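Local structure of phosphoenolpyruvate-protein phosphotransferase (Acinetobacter sp., 3CI6) at residues Q55-M60 against M129-V134; S116-P121 against S148-L153; N34-A39 against D43-Y48. The protein probably transfers the phosphoryl group of phosphoenolpyruvate to a histidine of a partner protein, with this chain being the GAF domain of the longer enzyme. One frame throughout, in Å; residues are numbered along the deposited sequence.

Interaction 1 (Q55-M60 against M129-V134). With P4G (1-ethoxy-2-(2-ethoxyethoxy)ethane), chain F.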
ATOM      1  N   GLN B  55     -11.512  15.786  15.909  1.00 12.10           N
ATOM      2  CA  GLN B  55     -12.357  16.016  14.738  1.00 12.51           C
ATOM      3  C   GLN B  55     -11.758  17.024  13.761  1.00 11.53           C
ATOM      4  O   GLN B  55     -12.340  18.087  13.467  1.00 12.48           O
ATOM      5  CB  GLN B  55     -13.761  16.431  15.177  1.00 13.89           C
ATOM      6  CG  GLN B  55     -14.523  15.237  15.778  1.00 17.25           C
ATOM      7  CD  GLN B  55     -14.775  14.118  14.773  1.00 21.25           C
ATOM      8  OE1 GLN B  55     -15.493  14.312  13.788  1.00 25.12           O
ATOM      9  NE2 GLN B  55     -14.168  12.955  14.996  1.00 24.46           N
ATOM     10  N   ARG B  56     -10.546  16.725  13.324  1.00  9.33           N
ATOM     11  CA  ARG B  56      -9.826  17.620  12.470  1.00  8.53           C
ATOM     12  C   ARG B  56      -8.784  16.807  11.714  1.00  6.81           C
ATOM     13  O   ARG B  56      -8.442  15.699  12.111  1.00  6.92           O
ATOM     14  CB  ARG B  56      -9.097  18.684  13.302  1.00  8.36           C
ATOM     15  CG  ARG B  56      -8.033  18.089  14.202  1.00 12.39           C
ATOM     16  CD  ARG B  56      -7.252  19.071  15.057  1.00 16.15           C
ATOM     17  NE  ARG B  56      -6.217  18.359  15.817  1.00 19.86           N
ATOM     18  CZ  ARG B  56      -5.304  18.968  16.576  1.00 24.56           C
ATOM     19  NH1 ARG B  56      -4.412  18.255  17.270  1.00 25.82           N
ATOM     20  NH2 ARG B  56      -5.283  20.295  16.637  1.00 27.04           N
ATOM     21  N   TYR B  57      -8.242  17.391  10.662  1.00  6.53           N
ATOM     22  CA  TYR B  57      -7.035  16.855  10.006  1.00  6.50           C
ATOM     23  C   TYR B  57      -5.830  17.561  10.587  1.00  6.80           C
ATOM     24  O   TYR B  57      -5.839  18.807  10.677  1.00  9.48           O
ATOM     25  CB  TYR B  57      -7.083  17.075   8.501  1.00  7.16           C
ATOM     26  CG  TYR B  57      -8.154  16.280   7.769  1.00  7.28           C
ATOM     27  CD1 TYR B  57      -7.987  14.945   7.503  1.00  9.76           C
ATOM     28  CD2 TYR B  57      -9.300  16.897   7.293  1.00  8.36           C
ATOM     29  CE1 TYR B  57      -8.951  14.215   6.838  1.00 11.74           C
ATOM     30  CE2 TYR B  57     -10.253  16.170   6.612  1.00  8.93           C
ATOM     31  CZ  TYR B  57     -10.060  14.839   6.371  1.00  9.79           C
ATOM     32  OH  TYR B  57     -11.008  14.099   5.702  1.00 11.88           O
ATOM     33  N   LEU B  58      -4.801  16.832  10.957  1.00  5.21           N
ATOM     34  CA  LEU B  58      -3.587  17.424  11.506  1.00  5.48           C
ATOM     35  C   LEU B  58      -2.419  17.183  10.573  1.00  5.58           C
ATOM     36  O   LEU B  58      -2.208  16.066  10.119  1.00  5.24           O
ATOM     37  CB  LEU B  58      -3.265  16.828  12.882  1.00  5.18           C
ATOM     38  CG  LEU B  58      -2.086  17.401  13.665  1.00  4.80           C
ATOM     39  CD1 LEU B  58      -2.327  18.890  14.024  1.00  6.92           C
ATOM     40  CD2 LEU B  58      -1.835  16.533  14.895  1.00  7.07           C
ATOM     41  N   LEU B  59      -1.629  18.234  10.309  1.00  5.54           N
ATOM     42  CA  LEU B  59      -0.430  18.087   9.499  1.00  5.38           C
ATOM     43  C   LEU B  59       0.572  17.248  10.269  1.00  5.95           C
ATOM     44  O   LEU B  59       0.945  17.613  11.391  1.00  5.61           O
ATOM     45  CB  LEU B  59       0.161  19.467   9.216  1.00  5.14           C
ATOM     46  CG  LEU B  59       1.453  19.472   8.434  1.00  5.56           C
ATOM     47  CD1 LEU B  59       1.341  18.883   7.035  1.00  6.33           C
ATOM     48  CD2 LEU B  59       1.963  20.921   8.361  1.00  7.63           C
HETATM   49  N   MSE B  60       0.937  16.096   9.728  1.00  5.80           N
HETATM   50  CA  MSE B  60       1.859  15.160  10.423  1.00  6.80           C
HETATM   51  C   MSE B  60       3.245  14.983   9.853  1.00  6.67           C
HETATM   52  O   MSE B  60       4.168  14.500  10.551  1.00  7.24           O
HETATM   53  CB  MSE B  60       1.202  13.780  10.545  1.00  9.54           C
HETATM   54  CG  MSE B  60      -0.096  13.793  11.255  1.00 12.79           C
HETATM   55 SE   MSE B  60       0.197  13.844  13.129  0.80 23.82          SE
HETATM   56  CE  MSE B  60       0.964  12.039  13.411  1.00 17.22           C
HETATM   57  N   MSE B 129      -8.560   7.976   6.380  1.00  5.17           N
HETATM   58  CA  MSE B 129      -7.527   8.055   7.376  1.00  5.81           C
HETATM   59  C   MSE B 129      -6.763   9.376   7.290  1.00  4.74           C
HETATM   60  O   MSE B 129      -6.110   9.779   8.239  1.00  3.76           O
HETATM   61  CB  MSE B 129      -6.499   6.925   7.209  1.00  7.35           C
HETATM   62  CG  MSE B 129      -6.975   5.473   7.302  1.00  7.91           C
HETATM   63 SE   MSE B 129      -7.347   4.994   9.102  1.00 20.65          SE
HETATM   64  CE  MSE B 129      -8.992   5.293   8.740  1.00  2.10           C
ATOM     65  N   GLY B 130      -6.820  10.043   6.136  1.00  4.88           N
ATOM     66  CA  GLY B 130      -5.985  11.250   5.922  1.00  4.77           C
ATOM     67  C   GLY B 130      -6.010  11.654   4.471  1.00  4.45           C
ATOM     68  O   GLY B 130      -6.737  11.066   3.680  1.00  5.16           O
ATOM     69  N   VAL B 131      -5.236  12.679   4.165  1.00  4.25           N
ATOM     70  CA  VAL B 131      -5.122  13.229   2.826  1.00  4.46           C
ATOM     71  C   VAL B 131      -3.667  13.569   2.583  1.00  5.31           C
ATOM     72  O   VAL B 131      -3.032  14.231   3.366  1.00  5.28           O
ATOM     73  CB  VAL B 131      -5.995  14.488   2.654  1.00  4.69           C
ATOM     74  CG1 VAL B 131      -5.744  15.078   1.254  1.00  5.89           C
ATOM     75  CG2 VAL B 131      -7.478  14.170   2.907  1.00  5.65           C
ATOM     76  N   LEU B 132      -3.157  13.097   1.451  1.00  5.66           N
ATOM     77  CA  LEU B 132      -1.835  13.466   0.976  1.00  6.76           C
ATOM     78  C   LEU B 132      -1.965  14.626   0.007  1.00  6.95           C
ATOM     79  O   LEU B 132      -2.837  14.615  -0.869  1.00  8.69           O
ATOM     80  CB  LEU B 132      -1.199  12.274   0.293  1.00  7.01           C
ATOM     81  CG  LEU B 132       0.112  12.743  -0.285  1.00 11.79           C
ATOM     82  CD1 LEU B 132       1.169  12.325   0.571  1.00 13.88           C
ATOM     83  CD2 LEU B 132       0.276  12.503  -1.769  1.00 15.79           C
ATOM     84  N   VAL B 133      -1.123  15.647   0.184  1.00  6.36           N
ATOM     85  CA  VAL B 133      -1.180  16.837  -0.645  1.00  7.44           C
ATOM     86  C   VAL B 133       0.167  17.079  -1.308  1.00  8.70           C
ATOM     87  O   VAL B 133       1.190  17.106  -0.634  1.00  9.87           O
ATOM     88  CB  VAL B 133      -1.558  18.037   0.209  1.00  7.30           C
ATOM     89  CG1 VAL B 133      -1.447  19.297  -0.598  1.00  9.33           C
ATOM     90  CG2 VAL B 133      -2.981  17.852   0.818  1.00  7.93           C
ATOM     91  N   VAL B 134       0.167  17.263  -2.620  1.00  6.70           N
ATOM     92  CA  VAL B 134       1.315  17.699  -3.398  1.00  7.19           C
ATOM     93  C   VAL B 134       0.984  19.088  -3.925  1.00  6.10           C
ATOM     94  O   VAL B 134      -0.105  19.321  -4.489  1.00  6.06           O
ATOM     95  CB  VAL B 134       1.619  16.690  -4.519  1.00  7.93           C
ATOM     96  CG1 VAL B 134       2.468  17.301  -5.593  1.00  8.88           C
ATOM     97  CG2 VAL B 134       2.255  15.417  -3.949  1.00  7.91           C
TER
HETATM   98  C8  P4G F 169      -2.544   7.539  17.123  1.00 26.71           C
HETATM   99  C7  P4G F 169      -1.922   7.215  15.776  1.00 29.17           C
HETATM  100  O4  P4G F 169      -2.736   7.755  14.751  1.00 31.73           O
HETATM  101  C6  P4G F 169      -2.716   9.154  14.858  1.00 27.89           C
HETATM  102  C5  P4G F 169      -3.401   9.980  13.807  1.00 30.10           C
HETATM  103  O3  P4G F 169      -3.578  11.395  14.125  1.00 32.78           O
HETATM  104  C4  P4G F 169      -2.928  11.818  15.285  1.00 29.84           C
HETATM  105  C3  P4G F 169      -3.227  13.257  15.422  1.00 33.03           C
HETATM  106  O2  P4G F 169      -2.953  13.610  16.768  1.00 36.94           O
HETATM  107  C2  P4G F 169      -1.566  13.562  17.030  1.00 36.36           C
HETATM  108  C1  P4G F 169      -1.464  13.268  18.523  1.00 37.92           C

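Interaction 2 (S116-P121 against S148-L153)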
ATOM      1  N   SER B 116      -0.733  24.934  -7.946  1.00  8.14           N
ATOM      2  CA  SER B 116      -1.135  23.575  -8.296  1.00  8.03           C
ATOM      3  C   SER B 116      -1.415  22.795  -7.007  1.00  7.79           C
ATOM      4  O   SER B 116      -0.749  22.987  -6.002  1.00  8.41           O
ATOM      5  CB  SER B 116      -0.049  22.876  -9.114  1.00  9.06           C
ATOM      6  OG  SER B 116       0.947  22.348  -8.255  1.00 16.89           O
ATOM      7  N   PHE B 117      -2.427  21.932  -7.060  1.00  7.02           N
ATOM      8  CA  PHE B 117      -2.843  21.142  -5.910  1.00  6.62           C
ATOM      9  C   PHE B 117      -3.195  19.748  -6.408  1.00  6.33           C
ATOM     10  O   PHE B 117      -4.014  19.599  -7.296  1.00  7.18           O
ATOM     11  CB  PHE B 117      -4.099  21.747  -5.284  1.00  6.29           C
ATOM     12  CG  PHE B 117      -4.664  20.954  -4.133  1.00  7.20           C
ATOM     13  CD1 PHE B 117      -5.598  19.966  -4.367  1.00  7.38           C
ATOM     14  CD2 PHE B 117      -4.272  21.181  -2.823  1.00  8.58           C
ATOM     15  CE1 PHE B 117      -6.140  19.257  -3.349  1.00  7.72           C
ATOM     16  CE2 PHE B 117      -4.819  20.458  -1.767  1.00  9.50           C
ATOM     17  CZ  PHE B 117      -5.726  19.476  -2.034  1.00  9.64           C
ATOM     18  N   LEU B 118      -2.597  18.753  -5.788  1.00  5.74           N
ATOM     19  CA  LEU B 118      -2.911  17.361  -6.057  1.00  6.26           C
ATOM     20  C   LEU B 118      -3.142  16.673  -4.726  1.00  5.92           C
ATOM     21  O   LEU B 118      -2.213  16.468  -3.947  1.00  5.83           O
ATOM     22  CB  LEU B 118      -1.769  16.704  -6.832  1.00  6.12           C
ATOM     23  CG  LEU B 118      -1.766  15.195  -6.996  1.00  7.96           C
ATOM     24  CD1 LEU B 118      -3.075  14.638  -7.508  1.00 10.71           C
ATOM     25  CD2 LEU B 118      -0.601  14.777  -7.940  1.00  9.26           C
ATOM     26  N   GLY B 119      -4.406  16.400  -4.428  1.00  4.95           N
ATOM     27  CA  GLY B 119      -4.794  15.795  -3.124  1.00  5.20           C
ATOM     28  C   GLY B 119      -5.304  14.387  -3.357  1.00  5.12           C
ATOM     29  O   GLY B 119      -6.097  14.165  -4.300  1.00  4.97           O
ATOM     30  N   VAL B 120      -4.848  13.452  -2.519  1.00  4.67           N
ATOM     31  CA  VAL B 120      -5.120  12.048  -2.697  1.00  5.34           C
ATOM     32  C   VAL B 120      -5.634  11.508  -1.355  1.00  5.59           C
ATOM     33  O   VAL B 120      -4.999  11.724  -0.317  1.00  6.00           O
ATOM     34  CB  VAL B 120      -3.858  11.280  -3.128  1.00  6.69           C
ATOM     35  CG1 VAL B 120      -4.217   9.839  -3.361  1.00  7.34           C
ATOM     36  CG2 VAL B 120      -3.268  11.905  -4.375  1.00  8.64           C
ATOM     37  N   PRO B 121      -6.794  10.864  -1.363  1.00  5.45           N
ATOM     38  CA  PRO B 121      -7.299  10.370  -0.070  1.00  4.76           C
ATOM     39  C   PRO B 121      -6.564   9.115   0.371  1.00  5.91           C
ATOM     40  O   PRO B 121      -6.223   8.257  -0.451  1.00  8.09           O
ATOM     41  CB  PRO B 121      -8.723  10.032  -0.386  1.00  5.56           C
ATOM     42  CG  PRO B 121      -8.709   9.693  -1.819  1.00  6.61           C
ATOM     43  CD  PRO B 121      -7.698  10.546  -2.469  1.00  5.60           C
ATOM     44  N   SER B 148      -1.366   7.369 -10.042  1.00  5.50           N
ATOM     45  CA  SER B 148      -1.240   5.949  -9.695  1.00  5.69           C
ATOM     46  C   SER B 148      -0.175   5.691  -8.650  1.00  6.27           C
ATOM     47  O   SER B 148      -0.390   4.906  -7.738  1.00  5.37           O
ATOM     48  CB  SER B 148      -0.987   5.127 -10.932  1.00  6.23           C
ATOM     49  OG  SER B 148      -2.068   5.136 -11.815  1.00  7.60           O
ATOM     50  N   PHE B 149       0.975   6.342  -8.781  1.00  5.51           N
ATOM     51  CA  PHE B 149       2.067   6.276  -7.826  1.00  5.71           C
ATOM     52  C   PHE B 149       1.587   6.669  -6.441  1.00  6.29           C
ATOM     53  O   PHE B 149       1.814   5.967  -5.457  1.00  6.09           O
ATOM     54  CB  PHE B 149       3.179   7.204  -8.358  1.00  6.23           C
ATOM     55  CG  PHE B 149       4.340   7.473  -7.414  1.00  5.94           C
ATOM     56  CD1 PHE B 149       5.269   6.495  -7.163  1.00  7.70           C
ATOM     57  CD2 PHE B 149       4.586   8.759  -6.924  1.00  7.71           C
ATOM     58  CE1 PHE B 149       6.403   6.741  -6.369  1.00  8.54           C
ATOM     59  CE2 PHE B 149       5.713   9.021  -6.127  1.00  6.57           C
ATOM     60  CZ  PHE B 149       6.603   8.002  -5.840  1.00  9.13           C
ATOM     61  N   LEU B 150       0.933   7.830  -6.369  1.00  5.41           N
ATOM     62  CA  LEU B 150       0.493   8.335  -5.071  1.00  5.15           C
ATOM     63  C   LEU B 150      -0.601   7.475  -4.487  1.00  4.97           C
ATOM     64  O   LEU B 150      -0.634   7.272  -3.274  1.00  6.10           O
ATOM     65  CB  LEU B 150       0.030   9.781  -5.193  1.00  5.42           C
ATOM     66  CG  LEU B 150       1.115  10.780  -5.584  1.00  5.35           C
ATOM     67  CD1 LEU B 150       0.511  12.173  -5.745  1.00  8.05           C
ATOM     68  CD2 LEU B 150       2.274  10.774  -4.587  1.00  7.30           C
ATOM     69  N   VAL B 151      -1.565   7.035  -5.308  1.00  5.00           N
ATOM     70  CA  VAL B 151      -2.614   6.135  -4.794  1.00  4.87           C
ATOM     71  C   VAL B 151      -2.002   4.891  -4.142  1.00  5.01           C
ATOM     72  O   VAL B 151      -2.422   4.452  -3.065  1.00  5.60           O
ATOM     73  CB  VAL B 151      -3.653   5.807  -5.877  1.00  5.02           C
ATOM     74  CG1 VAL B 151      -4.564   4.634  -5.481  1.00  4.56           C
ATOM     75  CG2 VAL B 151      -4.459   7.059  -6.234  1.00  5.29           C
ATOM     76  N   THR B 152      -1.003   4.304  -4.791  1.00  4.56           N
ATOM     77  CA  THR B 152      -0.392   3.082  -4.287  1.00  5.57           C
ATOM     78  C   THR B 152       0.337   3.326  -2.966  1.00  6.53           C
ATOM     79  O   THR B 152       0.148   2.569  -2.000  1.00  7.08           O
ATOM     80  CB  THR B 152       0.517   2.473  -5.358  1.00  5.62           C
ATOM     81  OG1 THR B 152      -0.252   2.222  -6.556  1.00  6.49           O
ATOM     82  CG2 THR B 152       1.151   1.160  -4.801  1.00  6.28           C
ATOM     83  N   LEU B 153       1.116   4.413  -2.870  1.00  5.32           N
ATOM     84  CA  LEU B 153       1.748   4.753  -1.604  1.00  6.24           C
ATOM     85  C   LEU B 153       0.720   5.060  -0.535  1.00  6.50           C
ATOM     86  O   LEU B 153       0.873   4.671   0.622  1.00  6.94           O
ATOM     87  CB  LEU B 153       2.687   5.941  -1.791  1.00  6.72           C
ATOM     88  CG  LEU B 153       3.957   5.588  -2.529  1.00  7.41           C
ATOM     89  CD1 LEU B 153       4.665   6.883  -3.020  1.00  9.64           C
ATOM     90  CD2 LEU B 153       4.895   4.719  -1.696  1.00  9.94           C
TER

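Interaction 3 (N34-A39 against D43-Y48)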
ATOM      1  N   ASN B  34       9.085  12.873   1.916  1.00  6.55           N
ATOM      2  CA  ASN B  34      10.377  13.268   1.356  1.00  6.70           C
ATOM      3  C   ASN B  34      10.666  12.493   0.082  1.00  6.34           C
ATOM      4  O   ASN B  34      11.143  13.058  -0.897  1.00  7.23           O
ATOM      5  CB  ASN B  34      11.453  13.083   2.405  1.00  6.42           C
ATOM      6  CG  ASN B  34      11.453  14.226   3.389  1.00  7.82           C
ATOM      7  OD1 ASN B  34      11.943  15.324   3.067  1.00 10.64           O
ATOM      8  ND2 ASN B  34      10.832  14.030   4.545  1.00  9.52           N
ATOM      9  N   GLN B  35      10.378  11.195   0.097  1.00  6.13           N
ATOM     10  CA  GLN B  35      10.595  10.401  -1.098  1.00  6.94           C
ATOM     11  C   GLN B  35       9.661  10.716  -2.255  1.00  6.41           C
ATOM     12  O   GLN B  35      10.119  10.746  -3.399  1.00  7.73           O
ATOM     13  CB  GLN B  35      10.605   8.903  -0.805  1.00  8.51           C
ATOM     14  CG  GLN B  35      11.673   8.468   0.156  1.00  9.23           C
ATOM     15  CD  GLN B  35      13.066   8.569  -0.361  1.00 14.72           C
ATOM     16  OE1 GLN B  35      13.320   9.156  -1.427  1.00 21.15           O
ATOM     17  NE2 GLN B  35      13.998   7.957   0.349  1.00 17.63           N
ATOM     18  N   VAL B  36       8.410  11.034  -1.952  1.00  6.89           N
ATOM     19  CA  VAL B  36       7.470  11.506  -2.982  1.00  7.21           C
ATOM     20  C   VAL B  36       8.001  12.819  -3.573  1.00  6.95           C
ATOM     21  O   VAL B  36       8.070  12.993  -4.802  1.00  8.38           O
ATOM     22  CB  VAL B  36       6.052  11.686  -2.461  1.00  7.29           C
ATOM     23  CG1 VAL B  36       5.195  12.501  -3.460  1.00  8.48           C
ATOM     24  CG2 VAL B  36       5.414  10.275  -2.211  1.00  7.93           C
ATOM     25  N   ALA B  37       8.433  13.758  -2.741  1.00  5.90           N
ATOM     26  CA  ALA B  37       8.898  15.046  -3.256  1.00  7.82           C
ATOM     27  C   ALA B  37      10.094  14.876  -4.182  1.00  7.53           C
ATOM     28  O   ALA B  37      10.206  15.557  -5.227  1.00  8.46           O
ATOM     29  CB  ALA B  37       9.264  15.966  -2.113  1.00  6.65           C
ATOM     30  N   ASP B  38      10.998  13.961  -3.824  1.00  8.21           N
ATOM     31  CA  ASP B  38      12.181  13.710  -4.649  1.00  8.46           C
ATOM     32  C   ASP B  38      11.814  12.976  -5.949  1.00  8.44           C
ATOM     33  O   ASP B  38      12.338  13.288  -7.019  1.00 10.16           O
ATOM     34  CB  ASP B  38      13.205  12.907  -3.863  1.00  9.00           C
ATOM     35  CG  ASP B  38      14.547  12.764  -4.582  1.00 13.21           C
ATOM     36  OD1 ASP B  38      15.080  13.755  -5.099  1.00 20.77           O
ATOM     37  OD2 ASP B  38      15.055  11.629  -4.629  1.00 22.19           O
ATOM     38  N   ALA B  39      10.916  12.012  -5.875  1.00  7.84           N
ATOM     39  CA  ALA B  39      10.574  11.206  -7.045  1.00  8.14           C
ATOM     40  C   ALA B  39       9.818  11.998  -8.086  1.00  8.17           C
ATOM     41  O   ALA B  39       9.947  11.742  -9.283  1.00  8.91           O
ATOM     42  CB  ALA B  39       9.748   9.998  -6.622  1.00  8.68           C
ATOM     43  N   ASP B  43       7.489  20.960  -5.205  1.00  5.49           N
ATOM     44  CA  ASP B  43       7.873  21.911  -4.166  1.00  6.00           C
ATOM     45  C   ASP B  43       7.485  21.439  -2.779  1.00  6.20           C
ATOM     46  O   ASP B  43       8.254  21.611  -1.833  1.00  7.07           O
ATOM     47  CB  ASP B  43       7.224  23.273  -4.415  1.00  5.92           C
ATOM     48  CG  ASP B  43       7.748  23.948  -5.648  1.00  7.98           C
ATOM     49  OD1 ASP B  43       8.971  23.825  -5.924  1.00 11.87           O
ATOM     50  OD2 ASP B  43       6.943  24.645  -6.340  1.00  9.48           O
ATOM     51  N   VAL B  44       6.278  20.884  -2.655  1.00  4.28           N
ATOM     52  CA  VAL B  44       5.744  20.481  -1.383  1.00  4.36           C
ATOM     53  C   VAL B  44       5.021  19.158  -1.436  1.00  5.36           C
ATOM     54  O   VAL B  44       4.233  18.927  -2.349  1.00  5.83           O
ATOM     55  CB  VAL B  44       4.751  21.541  -0.823  1.00  4.42           C
ATOM     56  CG1 VAL B  44       4.078  21.064   0.473  1.00  6.14           C
ATOM     57  CG2 VAL B  44       5.442  22.894  -0.666  1.00  7.06           C
ATOM     58  N   CYS B  45       5.296  18.279  -0.476  1.00  5.91           N
ATOM     59  CA  CYS B  45       4.462  17.110  -0.245  1.00  6.19           C
ATOM     60  C   CYS B  45       4.201  17.011   1.247  1.00  5.68           C
ATOM     61  O   CYS B  45       5.140  16.991   2.027  1.00  6.64           O
ATOM     62  CB  CYS B  45       5.153  15.875  -0.736  1.00  6.61           C
ATOM     63  SG  CYS B  45       4.146  14.354  -0.446  1.00  7.90           S
ATOM     64  N   SER B  46       2.933  16.966   1.610  1.00  5.58           N
ATOM     65  CA  SER B  46       2.533  16.909   3.007  1.00  6.11           C
ATOM     66  C   SER B  46       1.488  15.852   3.218  1.00  6.13           C
ATOM     67  O   SER B  46       0.729  15.525   2.311  1.00  7.02           O
ATOM     68  CB  SER B  46       1.928  18.233   3.434  1.00  7.52           C
ATOM     69  OG  SER B  46       2.743  19.343   3.139  1.00  6.60           O
ATOM     70  N   ILE B  47       1.382  15.389   4.460  0.70  6.21           N
ATOM     71  CA  ILE B  47       0.330  14.448   4.803  0.70  6.71           C
ATOM     72  C   ILE B  47      -0.400  14.933   6.040  0.70  6.11           C
ATOM     73  O   ILE B  47       0.206  15.365   7.036  0.70  5.83           O
ATOM     74  CB  ILE B  47       0.857  13.018   4.981  0.70  7.26           C
ATOM     75  CG1 ILE B  47      -0.289  12.031   5.210  0.70  9.62           C
ATOM     76  CG2 ILE B  47       1.900  12.958   6.081  0.70  9.49           C
ATOM     77  CD1 ILE B  47      -1.268  12.005   4.154  0.70 13.30           C
ATOM     78  N   TYR B  48      -1.716  14.972   5.906  1.00  5.62           N
ATOM     79  CA  TYR B  48      -2.619  15.361   6.979  1.00  5.47           C
ATOM     80  C   TYR B  48      -3.357  14.115   7.406  1.00  6.63           C
ATOM     81  O   TYR B  48      -4.007  13.430   6.585  1.00  7.57           O
ATOM     82  CB  TYR B  48      -3.630  16.433   6.459  1.00  7.35           C
ATOM     83  CG  TYR B  48      -3.011  17.721   6.055  1.00  8.37           C
ATOM     84  CD1 TYR B  48      -2.509  17.853   4.779  1.00  9.53           C
ATOM     85  CD2 TYR B  48      -2.911  18.818   6.918  1.00 11.38           C
ATOM     86  CE1 TYR B  48      -1.903  19.016   4.350  1.00 11.24           C
ATOM     87  CE2 TYR B  48      -2.296  19.972   6.478  1.00 11.52           C
ATOM     88  CZ  TYR B  48      -1.803  20.048   5.197  1.00 12.09           C
ATOM     89  OH  TYR B  48      -1.154  21.200   4.696  1.00 15.42           O
TER

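Interaction 1 (Q55-M60 against M129-V134)
Tyr57 reaches past the strand beside it and brings the CE1 side of its ring up to Gly130 and Val131, so the contact joins two strands of the GAF-domain sheet that are not direct neighbours. At CB the side chain turns toward the partner strand, with CG anti to its own carbonyl carbon (chi1 -67°). Further out, Tyr57 CD1 lies 4.5 Å from Gly130 CA. The next ring atom, CE1 of Tyr57, makes the closest approaches, standing 4.3 Å from Gly130 CA and 4.2 Å from Val131 CG2. CZ and OH follow along the same methyl at slightly longer range. Both partners come up obliquely to the ring, and no hydrogen bond spans the two segments: this is apolar packing alone. Gly130 meets the ring through its CA, and the CA atoms of Tyr57 and Gly130 are 7.0 Å apart. The classic bulge of Met129 and Gly130, facing Val122, includes this contact residue; the G1 bulge of Gln55 and Arg56, facing Asp51, lies just before Tyr57.

Leu58 divides its methyls. Leu58 CD2 lies 3.6 Å from C3 of the bound 1-ethoxy-2-(2-ethoxyethoxy)ethane, whose pocket it lines with Leu25, Leu49, Asp51, Ala164 and His165, while CD1 rests over the centre of the Arg56 guanidinium, whose NE forms a salt bridge with Asp51.

Within the antiparallel sheet, strand 44-51 runs between 56-63 and 127-136 and supplies Leu50 to the tyrosine, which also touches Leu77; Met129 and Leu132 pack on helix 144-167.

Interaction 2 (S116-P121 against S148-L153)
Leu118 and Val120 meet Leu150 and Val151 where helix 144-167 packs on the sheet, a helix layered on the antiparallel sheet of the GAF fold. The local axes pass 8.6 Å apart at 36°, a shallow crossing that lets two alternate residues of the strand face one turn of the helix. Leu118 and Leu150 extend toward each other tip to tip, Leu118 CD2 standing 3.6 Å from Leu150 CD1.

Val120 is placed differently. It crosses both of its partners at about a right angle, and its two branches part between them: Val120 CG2 lies 4.0 Å from Leu150 CB, and Val120 CG1 lies 4.0 Å from Val151 CG2. Having CG1 anti to the backbone N (chi1 -177°) is what splits the two methyls between Leu150 and Val151. Leu150 thus lies against both strand residues, whereas within segment 116-121 Val151 meets Val120.

Leu150 also reaches Leu132 and Val134 on the adjoining strand and Val36 of helix 25-40, which places it between the sheet and helix 25-40. Beyond it the helix meets the second subunit, where Val16 of that chain packs on Val151 and Asp10 of that chain bonds Ser148 OG.

Inside the helix, Ser148 O receives two bonds from Thr152: Thr152 N comes from one face of the carbonyl plane, and Thr152 OG1 from the opposite face at 2.9 Å, tilted 28° from that plane.

Interaction 3 (N34-A39 against D43-Y48)
A helix-turn-strand unit, in which helix 25-40 runs by a short link into strand 44-51 of the GAF-domain sheet, folds back on itself here and is fastened by Val36, Ala37 and Cys45. Ala37 and Cys45 bring their backbones closest, CA to CA 5.7 Å, a spacing that the small size of the facing side chains permits. The CB atoms of Ala37 and Cys45 are 4.3 Å apart, methyl against methylene.

The thiol makes the nearer contact. Because SG is anti to the backbone N of Cys45 (chi1 179°), it extends from the strand to the flank of Val36, where Cys45 SG lies 3.7 Å from Val36 CG1 and 3.8 Å from Val36 CB. The sulfur is therefore seated against one branch and the stem of the valine, while CG2 of Val36 is farther off. Both methyls also take part in the packing on helix 144-167, CG1 toward Leu150 and CG2 toward Leu153 and Phe149.

On the strand side, Cys45 leans on Leu132, and its backbone bonds to Lys63, so the residue is fixed within the sheet while its thiol meets the helix. The residue just before the strand, Asp43, is held as well, bonding through its N to Asn136 OD1 and through OD2 to Lys137 N.

No hydrogen bond joins the two segments. The union rests on dispersion and on the burial of carbon and sulfur, and the apolar surroundings of SG would be expected to favour the neutral thiol over a thiolate.

From the N terminus, interaction 3 comes first and closes the shortest loop, pairing 34-39 with 43-48 across three residues before either of the others opens. Interaction 1 then begins at 55-60 and interaction 2 at 116-121. Interaction 1 closes at 129-134 and interaction 2 only at 148-153, so these two cross, while interaction 3 stands in series with both. Strand 127-136 is the common ground: it hydrogen-bonds through its backbone to strand 116-124 on one side, as Val134 with Leu118, and to strand 44-51 on the other, as Val133 with Ser46. The helical segments 34-39 and 148-153 of interactions 3 and 2 also pack on each other, tying the helical layer to the sheet.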